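Local coordinates for aerobic respiration control sensor protein ARCB (Escherichia coli, PDB 1A0B) that activates the response regulator ArcA through a phosphorelay in anaerobic repression, this piece being its C-terminal histidine phosphotransfer (HPt) domain, at residues A[76-81]-A[102-107]. Sequence-based numbering, arbitrary orientation.
Sequences RHLQQL and EEMKEE. With ZN (zinc ion), chain B.
His77 and the carboxylates of Glu103 and Glu107 grip one zinc ion between two nearly antiparallel segments of the HPt domain, 76-81 and 102-107 (156°), which lie on the short helix 76-85 and the long helix 93-122 of its helical bundle. Imidazole suits the site because each ring nitrogen has its own task. His77 NE2 binds zinc at 2.1 Å, while its ND1 donates to Gln80 OE1 one turn on, a second-shell bond in the ring plane that fixes the ring's rotation. Glu107 chelates through both oxygens, OE2 at 2.1 Å from zinc and OE1 at 2.4 Å, its carboxylate plane turned 86° from the imidazole. Glu103, CG anti to its N (chi1 -166°) and extended beyond, reaches in with OE2 alone.

Beside the metal the contact turns apolar. Leu81 packs against both carboxylates, CD1 on Glu103 and CD2 tightly on Glu107 OE2; an alanine here would probably open a gap beside the carboxylates and let them shift. Flexible Met104, bent at chi2 and chi3, lies across both leucines and also touches Met40 of helix 26-52 and Ile66 of helix 56-72: its CE meets Leu81 CB, and Met104 SD lies 3.9 Å from Leu78 CD2.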
loop_
_atom_site.group_PDB
_atom_site.type_symbol
_atom_site.label_atom_id
_atom_site.label_comp_id
_atom_site.label_asym_id
_atom_site.label_seq_id
_atom_site.Cartn_x
_atom_site.Cartn_y
_atom_site.Cartn_z
ATOM N N ARG A 76 -0.011 -2.611 6.222
ATOM C CA ARG A 76 -1.310 -2.150 6.764
ATOM C C ARG A 76 -1.700 -0.689 6.489
ATOM O O ARG A 76 -2.863 -0.369 6.176
ATOM C CB ARG A 76 -1.334 -2.395 8.277
ATOM C CG ARG A 76 -2.634 -2.082 8.990
ATOM C CD ARG A 76 -2.392 -1.727 10.477
ATOM N NE ARG A 76 -1.698 -2.766 11.252
ATOM C CZ ARG A 76 -2.287 -3.620 12.099
ATOM N NH1 ARG A 76 -3.601 -3.585 12.305
ATOM N NH2 ARG A 76 -1.556 -4.523 12.744
ATOM N N HIS A 77 -0.728 0.200 6.610
ATOM C CA HIS A 77 -1.001 1.600 6.397
ATOM C C HIS A 77 -1.303 1.946 4.939
ATOM O O HIS A 77 -2.214 2.742 4.661
ATOM C CB HIS A 77 0.163 2.404 6.904
ATOM C CG HIS A 77 -0.058 3.868 6.815
ATOM N ND1 HIS A 77 -1.210 4.464 7.274
ATOM C CD2 HIS A 77 0.731 4.863 6.356
ATOM C CE1 HIS A 77 -1.118 5.765 7.114
ATOM N NE2 HIS A 77 0.056 6.038 6.569
ATOM N N LEU A 78 -0.561 1.349 4.006
ATOM C CA LEU A 78 -0.779 1.617 2.583
ATOM C C LEU A 78 -2.069 0.977 2.117
ATOM O O LEU A 78 -2.748 1.483 1.218
ATOM C CB LEU A 78 0.398 1.157 1.721
ATOM C CG LEU A 78 1.736 1.858 1.954
ATOM C CD1 LEU A 78 2.742 1.285 0.992
ATOM C CD2 LEU A 78 1.629 3.374 1.790
ATOM N N GLN A 79 -2.423 -0.126 2.752
ATOM C CA GLN A 79 -3.652 -0.812 2.442
ATOM C C GLN A 79 -4.823 0.088 2.869
ATOM O O GLN A 79 -5.846 0.187 2.187
ATOM C CB GLN A 79 -3.701 -2.118 3.214
ATOM C CG GLN A 79 -4.982 -2.890 3.005
ATOM C CD GLN A 79 -4.967 -4.222 3.714
ATOM O OE1 GLN A 79 -4.735 -4.291 4.910
ATOM N NE2 GLN A 79 -5.197 -5.293 2.973
ATOM N N GLN A 80 -4.657 0.736 4.010
ATOM C CA GLN A 80 -5.658 1.628 4.582
ATOM C C GLN A 80 -5.892 2.879 3.703
ATOM O O GLN A 80 -7.024 3.375 3.563
ATOM C CB GLN A 80 -5.197 1.982 5.995
ATOM C CG GLN A 80 -5.944 3.083 6.697
ATOM C CD GLN A 80 -5.210 3.533 7.949
ATOM O OE1 GLN A 80 -3.974 3.683 7.954
ATOM N NE2 GLN A 80 -5.957 3.716 9.030
ATOM N N LEU A 81 -4.827 3.349 3.070
ATOM C CA LEU A 81 -4.896 4.510 2.188
ATOM C C LEU A 81 -5.626 4.118 0.910
ATOM O O LEU A 81 -6.458 4.863 0.411
ATOM C CB LEU A 81 -3.482 4.971 1.861
ATOM C CG LEU A 81 -3.038 6.402 2.117
ATOM C CD1 LEU A 81 -3.650 6.984 3.363
ATOM C CD2 LEU A 81 -1.527 6.389 2.195
ATOM N N GLU A 102 -1.209 11.872 -2.786
ATOM C CA GLU A 102 0.099 12.498 -2.606
ATOM C C GLU A 102 0.808 11.856 -1.412
ATOM O O GLU A 102 1.983 11.490 -1.472
ATOM C CB GLU A 102 -0.058 14.007 -2.417
ATOM C CG GLU A 102 1.251 14.763 -2.251
ATOM C CD GLU A 102 2.212 14.586 -3.413
ATOM O OE1 GLU A 102 1.756 14.413 -4.577
ATOM O OE2 GLU A 102 3.434 14.625 -3.150
ATOM N N GLU A 103 0.071 11.689 -0.333
ATOM C CA GLU A 103 0.599 11.043 0.843
ATOM C C GLU A 103 1.177 9.671 0.462
ATOM O O GLU A 103 2.259 9.305 0.914
ATOM C CB GLU A 103 -0.538 10.867 1.828
ATOM C CG GLU A 103 -0.127 10.525 3.211
ATOM C CD GLU A 103 -1.321 10.243 4.103
ATOM O OE1 GLU A 103 -2.406 10.819 3.883
ATOM O OE2 GLU A 103 -1.177 9.408 5.020
ATOM N N MET A 104 0.459 8.910 -0.361
ATOM C CA MET A 104 0.913 7.576 -0.791
ATOM C C MET A 104 2.211 7.687 -1.570
ATOM O O MET A 104 3.134 6.885 -1.414
ATOM C CB MET A 104 -0.149 6.929 -1.688
ATOM C CG MET A 104 0.252 5.606 -2.340
ATOM S SD MET A 104 -0.360 4.216 -1.400
ATOM C CE MET A 104 -2.057 4.235 -1.926
ATOM N N LYS A 105 2.243 8.695 -2.430
ATOM C CA LYS A 105 3.375 9.005 -3.291
ATOM C C LYS A 105 4.646 9.247 -2.499
ATOM O O LYS A 105 5.723 8.770 -2.862
ATOM C CB LYS A 105 3.053 10.272 -4.096
ATOM C CG LYS A 105 4.158 10.760 -5.012
ATOM C CD LYS A 105 3.733 12.052 -5.648
ATOM C CE LYS A 105 4.720 12.495 -6.708
ATOM N NZ LYS A 105 4.849 11.507 -7.816
ATOM N N GLU A 106 4.520 10.039 -1.445
ATOM C CA GLU A 106 5.654 10.393 -0.613
ATOM C C GLU A 106 6.086 9.334 0.377
ATOM O O GLU A 106 7.253 9.286 0.746
ATOM C CB GLU A 106 5.347 11.676 0.166
ATOM C CG GLU A 106 5.045 12.868 -0.712
ATOM C CD GLU A 106 4.664 14.119 0.063
ATOM O OE1 GLU A 106 4.822 14.188 1.301
ATOM O OE2 GLU A 106 4.207 15.065 -0.591
ATOM N N GLU A 107 5.186 8.451 0.776
ATOM C CA GLU A 107 5.568 7.499 1.797
ATOM C C GLU A 107 5.747 6.023 1.485
ATOM O O GLU A 107 6.329 5.298 2.299
ATOM C CB GLU A 107 4.600 7.622 2.950
ATOM C CG GLU A 107 3.287 6.991 2.651
ATOM C CD GLU A 107 2.363 6.981 3.844
ATOM O OE1 GLU A 107 2.845 7.165 4.988
ATOM O OE2 GLU A 107 1.148 6.781 3.630
HETATM ZN ZN ZN B . 0.543 7.694 5.385
#